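Local coordinates for protein sifA (PDB 3CXB) that acts in host cells as a secreted Salmonella effector that interacts with PLEKHM2 (SKIP) and is required for endosomal tubulation and the formation of Salmonella-induced filaments, at residues T230-A234 with Q317-H322; I137-H141 with S285-I290; Y205-K209 with E292-D296. All coordinates share one frame; numbering follows the deposited sequence.

Contact 1. Residues T230-A234 with Q317-H322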
loop_
_atom_site.group_PDB
_atom_site.type_symbol
_atom_site.label_atom_id
_atom_site.label_comp_id
_atom_site.label_asym_id
_atom_site.label_seq_id
_atom_site.Cartn_x
_atom_site.Cartn_y
_atom_site.Cartn_z
ATOM N N THR A 230 -26.851 15.420 1.306
ATOM C CA THR A 230 -25.459 15.704 0.972
ATOM C C THR A 230 -24.643 14.460 1.279
ATOM O O THR A 230 -23.734 14.092 0.531
ATOM C CB THR A 230 -24.861 16.841 1.820
ATOM O OG1 THR A 230 -25.791 17.927 1.914
ATOM C CG2 THR A 230 -23.562 17.339 1.177
ATOM N N GLN A 231 -24.975 13.797 2.373
ATOM C CA GLN A 231 -24.243 12.605 2.731
ATOM C C GLN A 231 -24.306 11.594 1.615
ATOM O O GLN A 231 -23.310 10.933 1.320
ATOM C CB GLN A 231 -24.784 12.003 4.022
ATOM C CG GLN A 231 -24.424 12.838 5.239
ATOM C CD GLN A 231 -24.999 12.290 6.515
ATOM O OE1 GLN A 231 -24.785 11.122 6.853
ATOM N NE2 GLN A 231 -25.732 13.133 7.243
ATOM N N GLN A 232 -25.467 11.476 0.977
ATOM C CA GLN A 232 -25.599 10.511 -0.105
ATOM C C GLN A 232 -24.988 11.056 -1.389
ATOM O O GLN A 232 -24.419 10.307 -2.187
ATOM C CB GLN A 232 -27.066 10.131 -0.327
ATOM C CG GLN A 232 -27.228 8.860 -1.160
ATOM C CD GLN A 232 -26.587 7.642 -0.503
ATOM O OE1 GLN A 232 -25.497 7.730 0.064
ATOM N NE2 GLN A 232 -27.259 6.498 -0.586
ATOM N N ASN A 233 -25.098 12.364 -1.582
ATOM C CA ASN A 233 -24.526 12.972 -2.764
ATOM C C ASN A 233 -23.014 12.751 -2.754
ATOM O O ASN A 233 -22.429 12.387 -3.771
ATOM C CB ASN A 233 -24.870 14.464 -2.809
ATOM C CG ASN A 233 -26.261 14.732 -3.394
ATOM O OD1 ASN A 233 -27.241 14.055 -3.057
ATOM N ND2 ASN A 233 -26.348 15.727 -4.275
ATOM N N ALA A 234 -22.383 12.935 -1.599
ATOM C CA ALA A 234 -20.942 12.740 -1.501
ATOM C C ALA A 234 -20.600 11.292 -1.832
ATOM O O ALA A 234 -19.709 11.020 -2.645
ATOM C CB ALA A 234 -20.439 13.097 -0.085
ATOM N N GLN A 317 -15.162 15.549 -0.128
ATOM C CA GLN A 317 -16.326 15.736 -0.980
ATOM C C GLN A 317 -17.475 16.209 -0.098
ATOM O O GLN A 317 -18.140 17.205 -0.383
ATOM C CB GLN A 317 -16.715 14.426 -1.681
ATOM C CG GLN A 317 -16.120 14.276 -3.074
ATOM C CD GLN A 317 -16.666 15.306 -4.047
ATOM O OE1 GLN A 317 -16.033 15.631 -5.057
ATOM N NE2 GLN A 317 -17.854 15.822 -3.750
ATOM N N LEU A 318 -17.694 15.479 0.983
ATOM C CA LEU A 318 -18.746 15.814 1.915
ATOM C C LEU A 318 -18.628 17.275 2.343
ATOM O O LEU A 318 -19.586 18.026 2.289
ATOM C CB LEU A 318 -18.663 14.914 3.143
ATOM C CG LEU A 318 -19.852 15.082 4.076
ATOM C CD1 LEU A 318 -21.084 14.471 3.395
ATOM C CD2 LEU A 318 -19.590 14.387 5.403
ATOM N N THR A 319 -17.444 17.694 2.745
ATOM C CA THR A 319 -17.282 19.062 3.192
ATOM C C THR A 319 -17.441 20.068 2.070
ATOM O O THR A 319 -18.054 21.121 2.251
ATOM C CB THR A 319 -15.920 19.262 3.859
ATOM O OG1 THR A 319 -14.879 18.982 2.912
ATOM C CG2 THR A 319 -15.792 18.333 5.074
ATOM N N THR A 320 -16.887 19.747 0.911
ATOM C CA THR A 320 -16.968 20.643 -0.234
ATOM C C THR A 320 -18.428 20.794 -0.704
ATOM O O THR A 320 -18.892 21.894 -1.030
ATOM C CB THR A 320 -16.048 20.133 -1.382
ATOM O OG1 THR A 320 -15.972 21.121 -2.414
ATOM C CG2 THR A 320 -16.581 18.843 -1.970
ATOM N N LEU A 321 -19.165 19.696 -0.726
ATOM C CA LEU A 321 -20.549 19.791 -1.136
ATOM C C LEU A 321 -21.305 20.635 -0.118
ATOM O O LEU A 321 -21.999 21.586 -0.486
ATOM C CB LEU A 321 -21.186 18.403 -1.242
ATOM C CG LEU A 321 -20.837 17.582 -2.485
ATOM C CD1 LEU A 321 -21.512 16.207 -2.406
ATOM C CD2 LEU A 321 -21.288 18.345 -3.736
ATOM N N HIS A 322 -21.159 20.302 1.164
ATOM C CA HIS A 322 -21.849 21.037 2.218
ATOM C C HIS A 322 -21.651 22.546 2.132
ATOM O O HIS A 322 -22.617 23.304 2.172
ATOM C CB HIS A 322 -21.400 20.569 3.595
ATOM C CG HIS A 322 -22.173 21.194 4.711
ATOM N ND1 HIS A 322 -21.807 21.070 6.032
ATOM C CD2 HIS A 322 -23.305 21.938 4.704
ATOM C CE1 HIS A 322 -22.678 21.711 6.792
ATOM N NE2 HIS A 322 -23.596 22.245 6.011
#
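The methyl of A234 bears directly on the neighbouring helix: A234 CB lies 3.8 Å from L318 CA. It therefore packs on main chain as well as side chains, and the CA atoms of A234 and L318 come within 5.1 Å of each other. Two leucines reach back with one methyl each. L321 CD1 ends 3.5 Å from A234 N, on the peptide that joins N233 to A234, and also touches the CB of N233. L318 CD1 sits 3.7 Å from Q231 CA and bridges from there to A234 CB, filling the step of one helical turn between those residues. The CB of L318 does not itself point at the other helix; it is CG, set opposite the residue's own nitrogen (chi1 -172°), that brings CD1 across to Q231 and A234. One turn earlier, T230 slides past L321 in the reverse direction, with T230 CG2 3.6 Å from L321 CB. The axes of the two segments approach to 8.8 Å at 127° between their chain directions, with A234 at the close point of helices 228-241 and 307-324. Both belong to the all-helical C-terminal half of the protein, whose architecture resembles that of the SopE family of bacterial guanine-nucleotide exchange factors. Polar groups at the margin are held by the residues just before helix 228-241: T230 OG1 bonds to S227 OG, and Q231 NE2 to I226 O, while the aliphatic part of Q231 lies alongside L318, pointing the same way. Further out, helix 197-220 supplies a third wall, I214 touching A234 and T218 touching both Q231 and L318, while Q317 leans on E237, T238 and M241 farther along helix 228-241.

Contact 2. Residues I137-H141 with S285-I290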
loop_
_atom_site.group_PDB
_atom_site.type_symbol
_atom_site.label_atom_id
_atom_site.label_comp_id
_atom_site.label_asym_id
_atom_site.label_seq_id
_atom_site.Cartn_x
_atom_site.Cartn_y
_atom_site.Cartn_z
ATOM N N ILE A 137 1.464 0.769 13.160
ATOM C CA ILE A 137 0.092 0.717 12.710
ATOM C C ILE A 137 -0.896 0.958 13.836
ATOM O O ILE A 137 -2.085 1.131 13.593
ATOM C CB ILE A 137 -0.198 -0.634 12.015
ATOM C CG1 ILE A 137 -0.209 -1.769 13.045
ATOM C CG2 ILE A 137 0.862 -0.891 10.931
ATOM C CD1 ILE A 137 -0.666 -3.103 12.469
ATOM N N LEU A 138 -0.390 0.990 15.066
ATOM C CA LEU A 138 -1.223 1.209 16.254
ATOM C C LEU A 138 -0.880 2.569 16.805
ATOM O O LEU A 138 -0.472 2.709 17.965
ATOM C CB LEU A 138 -0.928 0.147 17.309
ATOM C CG LEU A 138 -1.172 -1.301 16.884
ATOM C CD1 LEU A 138 -0.600 -2.200 17.949
ATOM C CD2 LEU A 138 -2.660 -1.571 16.690
ATOM N N LYS A 139 -1.038 3.572 15.951
ATOM C CA LYS A 139 -0.727 4.940 16.313
ATOM C C LYS A 139 -1.606 5.451 17.449
ATOM O O LYS A 139 -1.120 6.098 18.369
ATOM C CB LYS A 139 -0.866 5.835 15.081
ATOM C CG LYS A 139 0.317 6.775 14.865
ATOM C CD LYS A 139 1.595 6.020 14.577
ATOM C CE LYS A 139 2.756 6.977 14.485
ATOM N NZ LYS A 139 4.040 6.297 14.189
ATOM N N SER A 140 -2.896 5.140 17.390
ATOM C CA SER A 140 -3.837 5.571 18.413
ATOM C C SER A 140 -3.620 4.887 19.762
ATOM O O SER A 140 -4.363 5.129 20.708
ATOM C CB SER A 140 -5.268 5.323 17.942
ATOM O OG SER A 140 -5.463 3.962 17.598
ATOM N N HIS A 141 -2.614 4.024 19.847
ATOM C CA HIS A 141 -2.313 3.338 21.095
ATOM C C HIS A 141 -0.888 3.655 21.499
ATOM O O HIS A 141 0.068 3.218 20.859
ATOM C CB HIS A 141 -2.490 1.832 20.942
ATOM C CG HIS A 141 -3.891 1.429 20.615
ATOM N ND1 HIS A 141 -4.962 1.739 21.425
ATOM C CD2 HIS A 141 -4.403 0.754 19.557
ATOM C CE1 HIS A 141 -6.073 1.273 20.881
ATOM N NE2 HIS A 141 -5.761 0.672 19.747
ATOM N N SER A 285 -11.083 -2.710 19.806
ATOM C CA SER A 285 -10.519 -1.548 19.128
ATOM C C SER A 285 -9.146 -1.817 18.519
ATOM O O SER A 285 -8.866 -1.417 17.389
ATOM C CB SER A 285 -10.407 -0.375 20.101
ATOM O OG SER A 285 -11.669 -0.065 20.659
ATOM N N MET A 286 -8.286 -2.488 19.271
ATOM C CA MET A 286 -6.947 -2.781 18.792
ATOM C C MET A 286 -6.942 -3.848 17.698
ATOM O O MET A 286 -6.224 -3.721 16.707
ATOM C CB MET A 286 -6.065 -3.226 19.956
ATOM C CG MET A 286 -4.588 -3.259 19.627
ATOM S SD MET A 286 -3.553 -3.709 21.032
ATOM C CE MET A 286 -2.858 -5.252 20.455
ATOM N N LEU A 287 -7.738 -4.897 17.881
ATOM C CA LEU A 287 -7.825 -5.973 16.896
ATOM C C LEU A 287 -8.502 -5.486 15.618
ATOM O O LEU A 287 -8.215 -5.976 14.526
ATOM C CB LEU A 287 -8.593 -7.162 17.486
ATOM C CG LEU A 287 -9.232 -8.249 16.606
ATOM C CD1 LEU A 287 -10.510 -7.712 15.988
ATOM C CD2 LEU A 287 -8.257 -8.734 15.542
ATOM N N ALA A 288 -9.406 -4.523 15.756
ATOM C CA ALA A 288 -10.108 -3.973 14.602
ATOM C C ALA A 288 -9.181 -3.038 13.829
ATOM O O ALA A 288 -9.316 -2.856 12.617
ATOM C CB ALA A 288 -11.344 -3.225 15.057
ATOM N N GLU A 289 -8.234 -2.442 14.539
ATOM C CA GLU A 289 -7.296 -1.540 13.909
ATOM C C GLU A 289 -6.250 -2.357 13.166
ATOM O O GLU A 289 -5.986 -2.106 11.990
ATOM C CB GLU A 289 -6.651 -0.652 14.965
ATOM C CG GLU A 289 -5.715 0.389 14.399
ATOM C CD GLU A 289 -5.765 1.698 15.171
ATOM O OE1 GLU A 289 -4.869 2.549 14.969
ATOM O OE2 GLU A 289 -6.708 1.879 15.972
ATOM N N ILE A 290 -5.671 -3.342 13.850
ATOM C CA ILE A 290 -4.667 -4.217 13.244
ATOM C C ILE A 290 -5.208 -4.672 11.895
ATOM O O ILE A 290 -4.598 -4.453 10.845
ATOM C CB ILE A 290 -4.441 -5.506 14.073
ATOM C CG1 ILE A 290 -4.049 -5.166 15.513
ATOM C CG2 ILE A 290 -3.402 -6.384 13.380
ATOM C CD1 ILE A 290 -2.586 -4.787 15.712
#
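L138 presents its forked isopropyl end to the tip of I290, and this is the main apolar bump-and-hollow fit between the loop and the helix. I290 CD1 lies against CG and both methyls of L138, nearest to L138 CD2 at 3.4 Å. The same L138 CD2 also meets the shaft of M286, 3.9 Å from M286 CG, and so drops between two side chains one helical turn apart. I137 adds a second apolar contact, its CD1 reaching I290 CD1 at 4.1 Å with the two chains crossing at about a right angle. At the far end of the loop the H141 ring leans on M286, H141 NE2 standing 3.8 Å from M286 CA. The sulfur of M286 lies above one face of this imidazole, 5.1 Å from SD to the ring centroid and 24° off the normal, a distant Met-aromatic contact; S140 OG lies over the other face, offset toward the rim. Between the L138 and H141 contacts, E289 points its carboxylate at S140 within the type I turn L138-H141. S140 OG stands 2.9 Å from E289 OE2 and 3.0 Å from E289 OE1, at best weak hydrogen bonding. E289 gets there with CG anti to its backbone N (chi1 -176°) and a bend at the next bond. M144 touches both L138 and M286, while A146 and I148 of strand 145-153 and L164 of strand 158-167 pack on I137; the I137-L138 end of the loop thus meets both helix 283-303 and the three-stranded antiparallel sheet, which I290 also reaches directly at L166.

Contact 3. Residues Y205-K209 with E292-D296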
loop_
_atom_site.group_PDB
_atom_site.type_symbol
_atom_site.label_atom_id
_atom_site.label_comp_id
_atom_site.label_asym_id
_atom_site.label_seq_id
_atom_site.Cartn_x
_atom_site.Cartn_y
_atom_site.Cartn_z
ATOM N N TYR A 205 -14.843 -3.041 -1.014
ATOM C CA TYR A 205 -13.883 -2.438 -0.098
ATOM C C TYR A 205 -13.881 -0.915 -0.191
ATOM O O TYR A 205 -14.101 -0.219 0.795
ATOM C CB TYR A 205 -12.485 -2.999 -0.400
ATOM C CG TYR A 205 -11.476 -2.838 0.717
ATOM C CD1 TYR A 205 -10.828 -1.619 0.936
ATOM C CD2 TYR A 205 -11.163 -3.915 1.559
ATOM C CE1 TYR A 205 -9.893 -1.480 1.963
ATOM C CE2 TYR A 205 -10.233 -3.785 2.582
ATOM C CZ TYR A 205 -9.601 -2.569 2.775
ATOM O OH TYR A 205 -8.648 -2.450 3.755
ATOM N N LEU A 206 -13.655 -0.400 -1.388
ATOM C CA LEU A 206 -13.601 1.031 -1.567
ATOM C C LEU A 206 -14.887 1.771 -1.210
ATOM O O LEU A 206 -14.830 2.829 -0.581
ATOM C CB LEU A 206 -13.164 1.353 -2.998
ATOM C CG LEU A 206 -11.678 1.059 -3.263
ATOM C CD1 LEU A 206 -11.332 1.176 -4.737
ATOM C CD2 LEU A 206 -10.842 2.039 -2.458
ATOM N N ALA A 207 -16.044 1.235 -1.599
ATOM C CA ALA A 207 -17.304 1.915 -1.285
ATOM C C ALA A 207 -17.495 1.944 0.230
ATOM O O ALA A 207 -17.989 2.938 0.782
ATOM C CB ALA A 207 -18.494 1.228 -1.974
ATOM N N ALA A 208 -17.084 0.872 0.907
ATOM C CA ALA A 208 -17.187 0.822 2.365
ATOM C C ALA A 208 -16.293 1.902 2.997
ATOM O O ALA A 208 -16.668 2.529 4.000
ATOM C CB ALA A 208 -16.780 -0.536 2.868
ATOM N N LYS A 209 -15.112 2.104 2.409
ATOM C CA LYS A 209 -14.167 3.104 2.885
ATOM C C LYS A 209 -14.787 4.486 2.678
ATOM O O LYS A 209 -14.709 5.367 3.541
ATOM C CB LYS A 209 -12.861 3.003 2.098
ATOM C CG LYS A 209 -11.606 3.141 2.927
ATOM C CD LYS A 209 -11.560 2.095 4.010
ATOM C CE LYS A 209 -10.151 1.947 4.568
ATOM N NZ LYS A 209 -10.146 1.190 5.859
ATOM N N GLU A 292 -7.638 -3.636 9.967
ATOM C CA GLU A 292 -7.777 -2.581 8.977
ATOM C C GLU A 292 -6.448 -2.134 8.365
ATOM O O GLU A 292 -6.381 -1.817 7.162
ATOM C CB GLU A 292 -8.504 -1.379 9.576
ATOM C CG GLU A 292 -8.775 -0.285 8.556
ATOM C CD GLU A 292 -9.482 0.925 9.146
ATOM O OE1 GLU A 292 -10.499 0.726 9.852
ATOM O OE2 GLU A 292 -9.030 2.069 8.892
ATOM N N ALA A 293 -5.389 -2.108 9.170
ATOM C CA ALA A 293 -4.088 -1.700 8.657
ATOM C C ALA A 293 -3.574 -2.730 7.666
ATOM O O ALA A 293 -3.143 -2.374 6.570
ATOM C CB ALA A 293 -3.101 -1.530 9.783
ATOM N N ILE A 294 -3.622 -4.008 8.039
ATOM C CA ILE A 294 -3.147 -5.072 7.149
ATOM C C ILE A 294 -3.986 -5.170 5.866
ATOM O O ILE A 294 -3.461 -5.317 4.752
ATOM C CB ILE A 294 -3.156 -6.450 7.852
ATOM C CG1 ILE A 294 -2.395 -6.363 9.182
ATOM C CG2 ILE A 294 -2.487 -7.492 6.950
ATOM C CD1 ILE A 294 -2.487 -7.625 10.041
ATOM N N SER A 295 -5.297 -5.076 6.024
ATOM C CA SER A 295 -6.164 -5.153 4.874
ATOM C C SER A 295 -5.834 -4.027 3.906
ATOM O O SER A 295 -5.576 -4.287 2.735
ATOM C CB SER A 295 -7.624 -5.099 5.313
ATOM O OG SER A 295 -7.934 -6.224 6.125
ATOM N N ASP A 296 -5.823 -2.787 4.387
ATOM C CA ASP A 296 -5.500 -1.652 3.523
ATOM C C ASP A 296 -4.255 -1.929 2.684
ATOM O O ASP A 296 -4.275 -1.808 1.454
ATOM C CB ASP A 296 -5.262 -0.382 4.357
ATOM C CG ASP A 296 -6.557 0.338 4.728
ATOM O OD1 ASP A 296 -6.500 1.453 5.294
ATOM O OD2 ASP A 296 -7.638 -0.213 4.452
#
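The phenol ring of Y205 meets helix 283-303 by its edge: S295 CB and D296 OD2 both lie near the ring plane, around the hydroxyl end. The OH is 3.2 Å from S295 CB, so the ring ends against the helix surface. The D296 carboxylate is turned 64° from the ring plane, and the two side chains cross at about a right angle. Beyond the pair, the ring of F299 meets that of Y205 at about 30° between planes. Y205 OH donates to D296 OD2 at 2.6 Å, and the acceptor uses its anti lone pair, the one turned away from OD1. K209, one turn after Y205, brings its ammonium to the same oxygen: K209 NZ to D296 OD2 is 3.2 Å, a salt bridge with a weak hydrogen bond. A second salt bridge joins K209 NZ to E292 OE2 at 3.3 Å. The segment axes come no nearer than 13.2 Å, at 132° between their directions, so long side chains have to span the gap. Y205 does so with CG anti to its nitrogen; K209 bends at its second torsion and then runs out extended, as E292 does beyond CG from the facing helix. D296 OD1 is engaged separately, by a weak hydrogen bond from Q308 NE2. Y205, K209 and S295 are buried, E292 is exposed, and P307 and Q308 of helix 307-324 border the site. With one lysine set between two carboxylates, and OD2 gripped by both a phenol and an ammonium, the network probably favours the charged forms of K209 and D296.

Contacts 2 and 3 use successive parts of helix 283-303, and they touch: I137 CB packs on A293 CB at 3.8 Å, although their centres are 14 Å apart. Contact 3 lies nearest the centre of the chain, about 11 Å from it, against 17 Å for contact 2 and 27 Å for contact 1. Contact 1 is separate, its nearest atoms about 9 Å from those of contact 3 and about 21 Å from those of contact 2. Consecutive helices nevertheless connect contacts 1 and 3, with 197-220 followed by 228-241 and 283-303 by 307-324. All three lie within the broad region assigned to PLEKHM2 interaction.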